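Side-chain contacts in phosphoglycerol transferase GacH (Streptococcus pyogenes MGAS5005, PDB 6DGM), which probably transfers glycerol phosphate onto the rhamnose polysaccharide of the group A streptococcal cell wall: residues A37-I42 / E320-K325; S191-S196 / K261-V266; Y293-N298 / T315-E320. All coordinates share one frame; numbering follows the deposited sequence.

All three contacts belong to the sulfatase-like domain, the C-terminal part of a longer membrane protein, and reach its large mixed sheet. Interactions 1 and 3 are buried and share helix 314-321: interaction 3 seats its middle on strand 290-297, while interaction 1 sets the turn that ends it beside the start of strand 40-46. Interaction 2 lies nearer the surface, where the connection after helix 182-192 passes the start of strand 263-269, which lies between strands 40-46 and 290-297. Chemistry follows place: interaction 3 is methyl packing, interaction 1 sets a carboxamide loosely beside two hydroxyl-bearing residues, without a bond between them, and interaction 2 adds a water bridge to a lysine.

Interaction 1. Residues A37-I42 / E320-K325. With CA (calcium ion), chain E.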
ATOM      1  N   ALA A  37      -8.490  -5.220 -15.476  1.00 27.79           N
ATOM      2  CA  ALA A  37      -8.592  -4.035 -16.318  1.00 31.19           C
ATOM      3  C   ALA A  37     -10.023  -3.536 -16.484  1.00 29.05           C
ATOM      4  O   ALA A  37     -10.217  -2.472 -17.082  1.00 28.37           O
ATOM      5  CB  ALA A  37      -7.992  -4.324 -17.696  1.00 35.95           C
ATOM      6  N   ASP A  38     -11.017  -4.260 -15.971  1.00 26.12           N
ATOM      7  CA  ASP A  38     -12.392  -3.777 -15.928  1.00 25.44           C
ATOM      8  C   ASP A  38     -12.698  -2.996 -14.655  1.00 25.63           C
ATOM      9  O   ASP A  38     -13.804  -2.475 -14.511  1.00 28.45           O
ATOM     10  CB  ASP A  38     -13.386  -4.940 -16.024  1.00 27.11           C
ATOM     11  CG  ASP A  38     -13.366  -5.631 -17.362  1.00 31.39           C
ATOM     12  OD1 ASP A  38     -12.999  -5.002 -18.380  1.00 33.23           O
ATOM     13  OD2 ASP A  38     -13.756  -6.810 -17.391  1.00 34.32           O
ATOM     14  N   GLN A  39     -11.757  -2.924 -13.726  1.00 24.18           N
ATOM     15  CA  GLN A  39     -11.938  -2.242 -12.460  1.00 25.81           C
ATOM     16  C   GLN A  39     -11.085  -0.979 -12.466  1.00 22.55           C
ATOM     17  O   GLN A  39      -9.919  -1.006 -12.882  1.00 22.88           O
ATOM     18  CB  GLN A  39     -11.414  -3.082 -11.278  1.00 31.63           C
ATOM     19  CG  GLN A  39     -11.385  -4.574 -11.472  1.00 40.32           C
ATOM     20  CD  GLN A  39     -12.734  -5.209 -11.269  1.00 45.41           C
ATOM     21  OE1 GLN A  39     -13.519  -4.772 -10.426  1.00 41.35           O
ATOM     22  NE2 GLN A  39     -13.015  -6.253 -12.041  1.00 51.69           N
ATOM     23  N   THR A  40     -11.639   0.111 -11.956  1.00 20.28           N
ATOM     24  CA  THR A  40     -10.824   1.257 -11.566  1.00 17.90           C
ATOM     25  C   THR A  40     -10.325   1.020 -10.148  1.00 17.55           C
ATOM     26  O   THR A  40     -11.080   0.591  -9.274  1.00 18.60           O
ATOM     27  CB  THR A  40     -11.625   2.546 -11.684  1.00 18.44           C
ATOM     28  OG1 THR A  40     -11.681   2.902 -13.077  1.00 18.28           O
ATOM     29  CG2 THR A  40     -11.019   3.694 -10.870  1.00 17.79           C
ATOM     30  N   VAL A  41      -9.040   1.236  -9.947  1.00 15.58           N
ATOM     31  CA  VAL A  41      -8.356   0.854  -8.721  1.00 16.03           C
ATOM     32  C   VAL A  41      -7.628   2.072  -8.178  1.00 15.98           C
ATOM     33  O   VAL A  41      -6.948   2.783  -8.933  1.00 15.65           O
ATOM     34  CB  VAL A  41      -7.383  -0.315  -8.966  1.00 15.67           C
ATOM     35  CG1 VAL A  41      -6.516  -0.508  -7.759  1.00 15.76           C
ATOM     36  CG2 VAL A  41      -8.185  -1.593  -9.301  1.00 16.83           C
ATOM     37  N   ILE A  42      -7.796   2.317  -6.881  1.00 16.19           N
ATOM     38  CA  ILE A  42      -7.179   3.436  -6.177  1.00 15.21           C
ATOM     39  C   ILE A  42      -6.328   2.869  -5.048  1.00 15.28           C
ATOM     40  O   ILE A  42      -6.861   2.219  -4.142  1.00 15.85           O
ATOM     41  CB  ILE A  42      -8.235   4.396  -5.612  1.00 15.76           C
ATOM     42  CG1 ILE A  42      -9.097   4.983  -6.737  1.00 16.51           C
ATOM     43  CG2 ILE A  42      -7.545   5.502  -4.817  1.00 15.85           C
ATOM     44  CD1 ILE A  42     -10.422   5.572  -6.254  1.00 16.74           C
ATOM     45  N   GLU A 320      -7.654 -11.111  -5.545  1.00 20.84           N
ATOM     46  CA  GLU A 320      -8.558 -12.047  -4.884  1.00 22.16           C
ATOM     47  C   GLU A 320      -9.873 -11.368  -4.518  1.00 22.19           C
ATOM     48  O   GLU A 320     -10.958 -11.928  -4.731  1.00 23.06           O
ATOM     49  CB  GLU A 320      -7.897 -12.627  -3.639  1.00 23.05           C
ATOM     50  CG  GLU A 320      -8.738 -13.689  -2.970  1.00 24.60           C
ATOM     51  CD  GLU A 320      -8.227 -14.062  -1.606  1.00 26.50           C
ATOM     52  OE1 GLU A 320      -7.821 -13.147  -0.839  1.00 26.68           O
ATOM     53  OE2 GLU A 320      -8.230 -15.265  -1.302  1.00 28.41           O
ATOM     54  N   HIS A 321      -9.795 -10.164  -3.945  1.00 20.55           N
ATOM     55  CA  HIS A 321     -11.003  -9.481  -3.491  1.00 21.55           C
ATOM     56  C   HIS A 321     -11.946  -9.207  -4.654  1.00 22.25           C
ATOM     57  O   HIS A 321     -13.163  -9.374  -4.529  1.00 24.02           O
ATOM     58  CB  HIS A 321     -10.641  -8.174  -2.763  1.00 20.26           C
ATOM     59  CG  HIS A 321     -11.830  -7.439  -2.244  1.00 21.42           C
ATOM     60  ND1 HIS A 321     -12.476  -7.805  -1.084  1.00 21.84           N
ATOM     61  CD2 HIS A 321     -12.523  -6.393  -2.751  1.00 21.44           C
ATOM     62  CE1 HIS A 321     -13.519  -7.013  -0.896  1.00 22.28           C
ATOM     63  NE2 HIS A 321     -13.566  -6.142  -1.889  1.00 21.49           N
ATOM     64  N   THR A 322     -11.401  -8.797  -5.797  1.00 22.15           N
ATOM     65  CA  THR A 322     -12.194  -8.504  -6.972  1.00 23.62           C
ATOM     66  C   THR A 322     -12.442  -9.722  -7.856  1.00 25.41           C
ATOM     67  O   THR A 322     -13.067  -9.572  -8.909  1.00 27.23           O
ATOM     68  CB  THR A 322     -11.525  -7.417  -7.814  1.00 22.82           C
ATOM     69  OG1 THR A 322     -10.257  -7.873  -8.294  1.00 22.48           O
ATOM     70  CG2 THR A 322     -11.348  -6.151  -6.995  1.00 22.82           C
ATOM     71  N   ASP A 323     -11.962 -10.906  -7.467  1.00 25.11           N
ATOM     72  CA  ASP A 323     -12.153 -12.146  -8.240  1.00 24.46           C
ATOM     73  C   ASP A 323     -11.606 -12.019  -9.662  1.00 24.46           C
ATOM     74  O   ASP A 323     -12.206 -12.499 -10.630  1.00 26.29           O
ATOM     75  CB  ASP A 323     -13.621 -12.584  -8.240  1.00 25.98           C
ATOM     76  CG  ASP A 323     -13.784 -14.075  -8.436  1.00 29.08           C
ATOM     77  OD1 ASP A 323     -13.010 -14.839  -7.820  1.00 29.31           O
ATOM     78  OD2 ASP A 323     -14.697 -14.474  -9.186  1.00 32.06           O
ATOM     79  N   SER A 324     -10.445 -11.376  -9.790  1.00 22.60           N
ATOM     80  CA  SER A 324      -9.827 -11.126 -11.086  1.00 22.36           C
ATOM     81  C   SER A 324      -8.798 -12.196 -11.437  1.00 22.52           C
ATOM     82  O   SER A 324      -8.076 -12.695 -10.569  1.00 22.87           O
ATOM     83  CB  SER A 324      -9.145  -9.753 -11.084  1.00 22.28           C
ATOM     84  OG  SER A 324     -10.127  -8.745 -10.964  1.00 23.77           O
ATOM     85  N   LYS A 325      -8.737 -12.535 -12.720  1.00 22.89           N
ATOM     86  CA  LYS A 325      -7.779 -13.507 -13.212  1.00 24.17           C
ATOM     87  C   LYS A 325      -6.350 -12.999 -13.051  1.00 23.27           C
ATOM     88  O   LYS A 325      -6.069 -11.803 -13.178  1.00 22.92           O
ATOM     89  CB  LYS A 325      -8.076 -13.803 -14.678  1.00 26.58           C
ATOM     90  CG  LYS A 325      -9.410 -14.496 -14.891  1.00 29.44           C
ATOM     91  CD  LYS A 325      -9.734 -14.589 -16.379  1.00 33.83           C
ATOM     92  CE  LYS A 325     -11.188 -15.008 -16.621  1.00 37.78           C
ATOM     93  NZ  LYS A 325     -11.453 -16.372 -16.117  1.00 38.88           N
TER
HETATM   94 CA    CA E 903     -14.129 -16.937  -7.396  1.00 44.06          CA
HETATM   95  O   HOH W   1     -15.796 -17.085  -9.204  1.00 43.61           O
HETATM   96  O   HOH W   2     -11.662 -17.794  -6.755  1.00 48.83           O
HETATM   97  O   HOH W   3     -15.287 -19.249  -6.524  1.00 48.27           O
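Gln39 carries the contact from the first segment, its carboxamide ending beside Thr322 and Ser324, in the turn that closes helix 314-321. The 3-10 turn at Ala37 and Asp38 brings the chain to this point. From there the Gln39 side chain bends at chi2 (-80°), so that OE1 comes 4.2 Å from Thr322 CB while NE2 stands 4.0 Å from Ser324 OG. That distance is too long for a bond, and NE2 is instead hydrogen-bonded to Asn35. Ser324 OG donates to Thr322 OG1 at 2.8 Å, within its own segment, and the latter is also bonded to Leu318 O. The turn is a Schellman motif: Asp323 has positive phi (57°), its N bonds to Glu320 O at 3.1 Å, and Ser324 N reaches back to Phe319 O. The same turn sends the Asp323 carboxylate away from Gln39 to the calcium ion, which OD1 binds at 2.4 Å. Asp323 OD2 accepts from a calcium-bound water at 2.8 Å, and the backbone oxygen of Asp31 also binds the metal. Beyond Gln39 the chain enters strand 40-46, a central strand of the alkaline phosphatase-like sheet; Thr40 pairs with Thr264, and the side chain of Val41 rests on Leu318.

Interaction 2. Residues S191-S196 / K261-V266; sequences SLINPS and KPITVV
Lys261 lies alongside Pro195, at the closest approach of the two backbones. Its CB packs 4.1 Å from Pro195 CA and 4.3 Å from Pro195 CB. With CG anti to the backbone N (chi1 175°) and a bend at chi2 (73°), the chain turns so that CD rests 3.6 Å from Pro195 O, a van der Waals contact. Beyond the bend the chain runs extended, and NZ at its tip donates to a water at 2.8 Å; that water in turn donates to Pro195 O at 3.0 Å. NZ is also hydrogen-bonded directly to Ser198 OG, further along the same connection between helix 182-192 and strand 200-204. Pro195 sits within an Asx turn, in which Ser196 N bonds to Asn194 OD1 from above the carbonyl plane, 44° out of it. Deeper in, Ile193 CG2 meets Ile263 CD1 at 4.2 Å, and both isoleucines touch Leu256 of helix 229-257, which covers this face of the alpha/beta sheet. The contact thus grades from apolar to polar toward the surface: the lysine's methylenes supply the packing, while its ammonium, probably charged, is held by Ser198 OG and by a water that links it to Pro195 O.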
ATOM      1  N   SER A 191     -12.857  14.271  -8.746  1.00 18.33           N
ATOM      2  CA  SER A 191     -12.977  15.093  -9.940  1.00 20.75           C
ATOM      3  C   SER A 191     -12.275  14.490 -11.154  1.00 21.14           C
ATOM      4  O   SER A 191     -12.548  14.909 -12.285  1.00 23.81           O
ATOM      5  CB  SER A 191     -12.418  16.490  -9.667  1.00 24.80           C
ATOM      6  OG  SER A 191     -11.010  16.443  -9.557  1.00 29.10           O
ATOM      7  N   LEU A 192     -11.367  13.540 -10.951  1.00 20.66           N
ATOM      8  CA  LEU A 192     -10.653  12.926 -12.060  1.00 19.93           C
ATOM      9  C   LEU A 192     -11.218  11.571 -12.455  1.00 20.32           C
ATOM     10  O   LEU A 192     -10.856  11.053 -13.522  1.00 19.69           O
ATOM     11  CB  LEU A 192      -9.179  12.763 -11.705  1.00 19.66           C
ATOM     12  CG  LEU A 192      -8.386  14.056 -11.528  1.00 24.16           C
ATOM     13  CD1 LEU A 192      -6.981  13.760 -10.979  1.00 25.90           C
ATOM     14  CD2 LEU A 192      -8.300  14.792 -12.829  1.00 27.15           C
ATOM     15  N   ILE A 193     -12.099  10.987 -11.636  1.00 19.05           N
ATOM     16  CA  ILE A 193     -12.687   9.697 -11.988  1.00 19.45           C
ATOM     17  C   ILE A 193     -13.561   9.862 -13.218  1.00 19.86           C
ATOM     18  O   ILE A 193     -14.442  10.735 -13.277  1.00 19.78           O
ATOM     19  CB  ILE A 193     -13.463   9.089 -10.811  1.00 21.17           C
ATOM     20  CG1 ILE A 193     -12.472   8.660  -9.723  1.00 19.21           C
ATOM     21  CG2 ILE A 193     -14.284   7.876 -11.282  1.00 23.53           C
ATOM     22  CD1 ILE A 193     -13.115   8.238  -8.419  1.00 18.69           C
ATOM     23  N   ASN A 194     -13.328   9.004 -14.205  1.00 20.30           N
ATOM     24  CA  ASN A 194     -14.011   9.041 -15.493  1.00 21.65           C
ATOM     25  C   ASN A 194     -14.647   7.674 -15.652  1.00 21.59           C
ATOM     26  O   ASN A 194     -13.933   6.692 -15.947  1.00 20.73           O
ATOM     27  CB  ASN A 194     -13.022   9.309 -16.619  1.00 22.21           C
ATOM     28  CG  ASN A 194     -13.692   9.344 -17.992  1.00 25.31           C
ATOM     29  OD1 ASN A 194     -14.860   8.972 -18.141  1.00 25.57           O
ATOM     30  ND2 ASN A 194     -12.954   9.785 -18.997  1.00 27.98           N
ATOM     31  N   PRO A 195     -15.959   7.552 -15.447  1.00 22.41           N
ATOM     32  CA  PRO A 195     -16.617   6.239 -15.529  1.00 24.58           C
ATOM     33  C   PRO A 195     -16.508   5.557 -16.880  1.00 24.43           C
ATOM     34  O   PRO A 195     -16.810   4.359 -16.970  1.00 25.53           O
ATOM     35  CB  PRO A 195     -18.089   6.541 -15.192  1.00 29.08           C
ATOM     36  CG  PRO A 195     -18.113   7.916 -14.612  1.00 32.16           C
ATOM     37  CD  PRO A 195     -16.903   8.644 -15.108  1.00 26.07           C
ATOM     38  N   SER A 196     -16.134   6.279 -17.941  1.00 23.97           N
ATOM     39  CA  SER A 196     -15.964   5.688 -19.262  1.00 25.14           C
ATOM     40  C   SER A 196     -14.607   5.022 -19.437  1.00 23.32           C
ATOM     41  O   SER A 196     -14.344   4.456 -20.509  1.00 24.21           O
ATOM     42  CB  SER A 196     -16.104   6.764 -20.331  1.00 30.71           C
ATOM     43  OG  SER A 196     -17.406   7.312 -20.304  1.00 37.46           O
ATOM     44  N   LYS A 261     -19.292   2.702 -12.173  1.00 24.18           N
ATOM     45  CA  LYS A 261     -18.052   2.065 -12.613  1.00 22.56           C
ATOM     46  C   LYS A 261     -17.588   1.202 -11.451  1.00 21.33           C
ATOM     47  O   LYS A 261     -17.633   1.674 -10.305  1.00 21.05           O
ATOM     48  CB  LYS A 261     -16.978   3.129 -12.898  1.00 22.50           C
ATOM     49  CG  LYS A 261     -15.599   2.565 -13.246  1.00 21.49           C
ATOM     50  CD  LYS A 261     -15.552   1.952 -14.652  1.00 22.32           C
ATOM     51  CE  LYS A 261     -14.236   1.213 -14.879  1.00 22.45           C
ATOM     52  NZ  LYS A 261     -14.180   0.593 -16.239  1.00 23.04           N
ATOM     53  N   PRO A 262     -17.142  -0.038 -11.677  1.00 21.05           N
ATOM     54  CA  PRO A 262     -16.555  -0.801 -10.562  1.00 21.02           C
ATOM     55  C   PRO A 262     -15.257  -0.145 -10.107  1.00 18.77           C
ATOM     56  O   PRO A 262     -14.335   0.055 -10.907  1.00 19.05           O
ATOM     57  CB  PRO A 262     -16.324  -2.203 -11.143  1.00 25.35           C
ATOM     58  CG  PRO A 262     -16.630  -2.121 -12.590  1.00 29.05           C
ATOM     59  CD  PRO A 262     -17.328  -0.851 -12.890  1.00 25.69           C
ATOM     60  N   ILE A 263     -15.189   0.202  -8.820  1.00 17.92           N
ATOM     61  CA  ILE A 263     -14.048   0.903  -8.236  1.00 17.99           C
ATOM     62  C   ILE A 263     -13.640   0.162  -6.972  1.00 18.10           C
ATOM     63  O   ILE A 263     -14.490  -0.138  -6.129  1.00 20.27           O
ATOM     64  CB  ILE A 263     -14.412   2.367  -7.901  1.00 18.60           C
ATOM     65  CG1 ILE A 263     -14.718   3.157  -9.181  1.00 20.36           C
ATOM     66  CG2 ILE A 263     -13.292   3.027  -7.125  1.00 18.46           C
ATOM     67  CD1 ILE A 263     -15.342   4.529  -8.940  1.00 22.04           C
ATOM     68  N   THR A 264     -12.342  -0.114  -6.822  1.00 17.20           N
ATOM     69  CA  THR A 264     -11.829  -0.722  -5.593  1.00 16.10           C
ATOM     70  C   THR A 264     -10.714   0.149  -5.036  1.00 15.92           C
ATOM     71  O   THR A 264      -9.871   0.638  -5.788  1.00 16.45           O
ATOM     72  CB  THR A 264     -11.360  -2.166  -5.823  1.00 17.38           C
ATOM     73  OG1 THR A 264     -12.477  -2.971  -6.226  1.00 18.33           O
ATOM     74  CG2 THR A 264     -10.794  -2.779  -4.548  1.00 18.05           C
ATOM     75  N   VAL A 265     -10.756   0.368  -3.727  1.00 15.50           N
ATOM     76  CA  VAL A 265      -9.777   1.167  -2.999  1.00 15.56           C
ATOM     77  C   VAL A 265      -8.972   0.234  -2.102  1.00 16.06           C
ATOM     78  O   VAL A 265      -9.544  -0.543  -1.325  1.00 16.70           O
ATOM     79  CB  VAL A 265     -10.463   2.239  -2.135  1.00 18.20           C
ATOM     80  CG1 VAL A 265      -9.431   3.030  -1.347  1.00 17.48           C
ATOM     81  CG2 VAL A 265     -11.337   3.177  -2.984  1.00 20.04           C
ATOM     82  N   VAL A 266      -7.649   0.322  -2.203  1.00 14.94           N
ATOM     83  CA  VAL A 266      -6.728  -0.290  -1.253  1.00 14.61           C
ATOM     84  C   VAL A 266      -6.231   0.849  -0.368  1.00 14.79           C
ATOM     85  O   VAL A 266      -5.498   1.721  -0.832  1.00 14.63           O
ATOM     86  CB  VAL A 266      -5.560  -0.985  -1.959  1.00 15.20           C
ATOM     87  CG1 VAL A 266      -4.620  -1.602  -0.935  1.00 15.77           C
ATOM     88  CG2 VAL A 266      -6.060  -2.045  -2.948  1.00 16.51           C
TER
HETATM   89  O   HOH W   4     -15.350   2.097 -18.222  1.00 28.53           O

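Interaction 3. Residues Y293-N298 / T315-E320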
ATOM      1  N   TYR A 293      -5.341  -1.538   7.319  1.00 17.39           N
ATOM      2  CA  TYR A 293      -5.632  -1.529   5.894  1.00 17.09           C
ATOM      3  C   TYR A 293      -7.047  -2.049   5.649  1.00 16.95           C
ATOM      4  O   TYR A 293      -7.611  -2.803   6.445  1.00 17.64           O
ATOM      5  CB  TYR A 293      -4.632  -2.365   5.064  1.00 16.55           C
ATOM      6  CG  TYR A 293      -4.995  -3.841   4.985  1.00 17.23           C
ATOM      7  CD1 TYR A 293      -5.811  -4.316   3.964  1.00 18.53           C
ATOM      8  CD2 TYR A 293      -4.551  -4.754   5.947  1.00 16.53           C
ATOM      9  CE1 TYR A 293      -6.175  -5.639   3.904  1.00 19.66           C
ATOM     10  CE2 TYR A 293      -4.916  -6.088   5.890  1.00 17.94           C
ATOM     11  CZ  TYR A 293      -5.721  -6.526   4.861  1.00 19.28           C
ATOM     12  OH  TYR A 293      -6.102  -7.844   4.767  1.00 19.92           O
ATOM     13  N   PHE A 294      -7.605  -1.643   4.515  1.00 16.15           N
ATOM     14  CA  PHE A 294      -8.812  -2.267   3.992  1.00 16.11           C
ATOM     15  C   PHE A 294      -8.775  -2.255   2.470  1.00 16.14           C
ATOM     16  O   PHE A 294      -8.077  -1.450   1.844  1.00 15.81           O
ATOM     17  CB  PHE A 294     -10.112  -1.656   4.550  1.00 16.59           C
ATOM     18  CG  PHE A 294     -10.377  -0.219   4.156  1.00 17.55           C
ATOM     19  CD1 PHE A 294     -10.828   0.096   2.893  1.00 18.46           C
ATOM     20  CD2 PHE A 294     -10.237   0.807   5.084  1.00 17.87           C
ATOM     21  CE1 PHE A 294     -11.098   1.398   2.532  1.00 19.11           C
ATOM     22  CE2 PHE A 294     -10.524   2.119   4.736  1.00 18.43           C
ATOM     23  CZ  PHE A 294     -10.961   2.414   3.460  1.00 19.00           C
ATOM     24  N   ILE A 295      -9.536  -3.175   1.884  1.00 16.64           N
ATOM     25  CA  ILE A 295      -9.698  -3.292   0.444  1.00 16.98           C
ATOM     26  C   ILE A 295     -11.205  -3.276   0.223  1.00 17.01           C
ATOM     27  O   ILE A 295     -11.899  -4.213   0.626  1.00 18.81           O
ATOM     28  CB  ILE A 295      -9.055  -4.570  -0.112  1.00 17.59           C
ATOM     29  CG1 ILE A 295      -7.548  -4.582   0.195  1.00 17.41           C
ATOM     30  CG2 ILE A 295      -9.287  -4.639  -1.610  1.00 18.20           C
ATOM     31  CD1 ILE A 295      -6.794  -5.826  -0.296  1.00 18.41           C
ATOM     32  N   TRP A 296     -11.717  -2.174  -0.343  1.00 17.56           N
ATOM     33  CA  TRP A 296     -13.150  -1.900  -0.399  1.00 19.16           C
ATOM     34  C   TRP A 296     -13.541  -1.575  -1.833  1.00 19.23           C
ATOM     35  O   TRP A 296     -12.912  -0.718  -2.462  1.00 19.29           O
ATOM     36  CB  TRP A 296     -13.471  -0.689   0.487  1.00 19.66           C
ATOM     37  CG  TRP A 296     -14.905  -0.211   0.473  1.00 19.43           C
ATOM     38  CD1 TRP A 296     -15.883  -0.561   1.346  1.00 20.16           C
ATOM     39  CD2 TRP A 296     -15.500   0.717  -0.445  1.00 18.98           C
ATOM     40  NE1 TRP A 296     -17.051   0.082   1.036  1.00 20.12           N
ATOM     41  CE2 TRP A 296     -16.846   0.872  -0.063  1.00 19.81           C
ATOM     42  CE3 TRP A 296     -15.030   1.417  -1.557  1.00 18.73           C
ATOM     43  CZ2 TRP A 296     -17.731   1.715  -0.748  1.00 21.27           C
ATOM     44  CZ3 TRP A 296     -15.898   2.254  -2.232  1.00 19.91           C
ATOM     45  CH2 TRP A 296     -17.235   2.404  -1.823  1.00 21.36           C
ATOM     46  N   SER A 297     -14.586  -2.247  -2.331  1.00 18.84           N
ATOM     47  CA  SER A 297     -15.189  -1.972  -3.630  1.00 19.51           C
ATOM     48  C   SER A 297     -16.514  -1.238  -3.450  1.00 20.32           C
ATOM     49  O   SER A 297     -17.174  -1.338  -2.411  1.00 21.47           O
ATOM     50  CB  SER A 297     -15.445  -3.270  -4.408  1.00 21.04           C
ATOM     51  OG  SER A 297     -14.284  -4.065  -4.521  1.00 21.86           O
ATOM     52  N   ASN A 298     -16.911  -0.513  -4.489  1.00 19.61           N
ATOM     53  CA  ASN A 298     -18.106   0.320  -4.420  1.00 22.86           C
ATOM     54  C   ASN A 298     -19.389  -0.431  -4.724  1.00 26.45           C
ATOM     55  O   ASN A 298     -20.452   0.195  -4.779  1.00 29.67           O
ATOM     56  CB  ASN A 298     -17.961   1.551  -5.316  1.00 21.82           C
ATOM     57  CG  ASN A 298     -17.977   1.219  -6.783  1.00 21.70           C
ATOM     58  OD1 ASN A 298     -17.763   0.066  -7.193  1.00 21.00           O
ATOM     59  ND2 ASN A 298     -18.226   2.235  -7.595  1.00 21.27           N
ATOM     60  N   THR A 315      -1.477  -6.236  -3.967  1.00 16.92           N
ATOM     61  CA  THR A 315      -1.965  -6.521  -5.315  1.00 17.47           C
ATOM     62  C   THR A 315      -2.566  -7.922  -5.404  1.00 18.08           C
ATOM     63  O   THR A 315      -3.642  -8.106  -5.968  1.00 18.06           O
ATOM     64  CB  THR A 315      -0.873  -6.323  -6.363  1.00 18.26           C
ATOM     65  OG1 THR A 315      -0.389  -4.989  -6.277  1.00 17.53           O
ATOM     66  CG2 THR A 315      -1.435  -6.535  -7.793  1.00 19.97           C
ATOM     67  N   ALA A 316      -1.896  -8.923  -4.849  1.00 18.19           N
ATOM     68  CA  ALA A 316      -2.495 -10.253  -4.840  1.00 18.57           C
ATOM     69  C   ALA A 316      -3.825 -10.242  -4.098  1.00 18.21           C
ATOM     70  O   ALA A 316      -4.795 -10.888  -4.520  1.00 19.57           O
ATOM     71  CB  ALA A 316      -1.541 -11.260  -4.217  1.00 19.81           C
ATOM     72  N   ALA A 317      -3.888  -9.509  -2.988  1.00 17.20           N
ATOM     73  CA  ALA A 317      -5.137  -9.437  -2.247  1.00 18.49           C
ATOM     74  C   ALA A 317      -6.209  -8.708  -3.036  1.00 18.27           C
ATOM     75  O   ALA A 317      -7.395  -9.035  -2.920  1.00 19.23           O
ATOM     76  CB  ALA A 317      -4.912  -8.772  -0.899  1.00 19.58           C
ATOM     77  N   LEU A 318      -5.807  -7.726  -3.845  1.00 18.57           N
ATOM     78  CA  LEU A 318      -6.756  -6.997  -4.682  1.00 20.01           C
ATOM     79  C   LEU A 318      -7.342  -7.905  -5.752  1.00 20.64           C
ATOM     80  O   LEU A 318      -8.553  -7.881  -6.014  1.00 20.75           O
ATOM     81  CB  LEU A 318      -6.053  -5.793  -5.320  1.00 20.09           C
ATOM     82  CG  LEU A 318      -6.763  -5.109  -6.490  1.00 21.72           C
ATOM     83  CD1 LEU A 318      -7.914  -4.275  -5.947  1.00 20.70           C
ATOM     84  CD2 LEU A 318      -5.821  -4.261  -7.312  1.00 23.67           C
ATOM     85  N   PHE A 319      -6.490  -8.689  -6.412  1.00 19.70           N
ATOM     86  CA  PHE A 319      -7.000  -9.644  -7.390  1.00 19.37           C
ATOM     87  C   PHE A 319      -7.980 -10.614  -6.743  1.00 20.32           C
ATOM     88  O   PHE A 319      -9.027 -10.932  -7.321  1.00 21.14           O
ATOM     89  CB  PHE A 319      -5.850 -10.421  -8.029  1.00 20.97           C
ATOM     90  CG  PHE A 319      -5.189  -9.713  -9.191  1.00 23.72           C
ATOM     91  CD1 PHE A 319      -4.280  -8.691  -8.982  1.00 26.22           C
ATOM     92  CD2 PHE A 319      -5.465 -10.092 -10.493  1.00 23.70           C
ATOM     93  CE1 PHE A 319      -3.665  -8.057 -10.060  1.00 27.58           C
ATOM     94  CE2 PHE A 319      -4.871  -9.459 -11.562  1.00 24.86           C
ATOM     95  CZ  PHE A 319      -3.973  -8.441 -11.357  1.00 26.85           C
ATOM     96  N   GLU A 320      -7.654 -11.111  -5.545  1.00 20.84           N
ATOM     97  CA  GLU A 320      -8.558 -12.047  -4.884  1.00 22.16           C
ATOM     98  C   GLU A 320      -9.873 -11.368  -4.518  1.00 22.19           C
ATOM     99  O   GLU A 320     -10.958 -11.928  -4.731  1.00 23.06           O
ATOM    100  CB  GLU A 320      -7.897 -12.627  -3.639  1.00 23.05           C
ATOM    101  CG  GLU A 320      -8.738 -13.689  -2.970  1.00 24.60           C
ATOM    102  CD  GLU A 320      -8.227 -14.062  -1.606  1.00 26.50           C
ATOM    103  OE1 GLU A 320      -7.821 -13.147  -0.839  1.00 26.68           O
ATOM    104  OE2 GLU A 320      -8.230 -15.265  -1.302  1.00 28.41           O
TER
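Ile295 presses its CD1 methyl onto Ala317 at the middle of helix 314-321, and this one group makes the close part of the contact. CD1 lies 3.5 Å from Ala317 CB, a tight methyl-to-methyl approach, and continues over the helix backbone at 4.0 Å from Ala317 C and 4.1 Å from Leu318 N. The side chain reaches there because CG1 lies beside the backbone N (chi1 -60°) and the chain is then fully extended (chi2 179°). Ala317 has only its CB methyl here, and CD1 comes right up to the helix backbone; Leu337 of helix 328-339 also touches Ala317. The second branch is looser: Ile295 CG2 stands 4.6 Å from Leu318 CD1, and the side chains of both residues also rest on Thr264 of the neighbouring strand. The layering is that of the alpha/beta sandwich of the alkaline phosphatase superfamily. Strand 290-297 runs antiparallel to both of its neighbours; Ile295 faces helix 314-321, whereas Phe294 and Trp296 point to the other face of the sheet and pack on helix 229-257. Toward the strand's end the two segments part and polar groups take over. Ser297 OG is bonded to Thr264 OG1, and the amide of Asn298 is tied to the strand 263-269 region, with OD1 meeting Ile263 N and ND2 meeting Lys261 O. On the helix, partly exposed Glu320 directs its carboxylate to His306, OE1 bonding to the imidazole NE2.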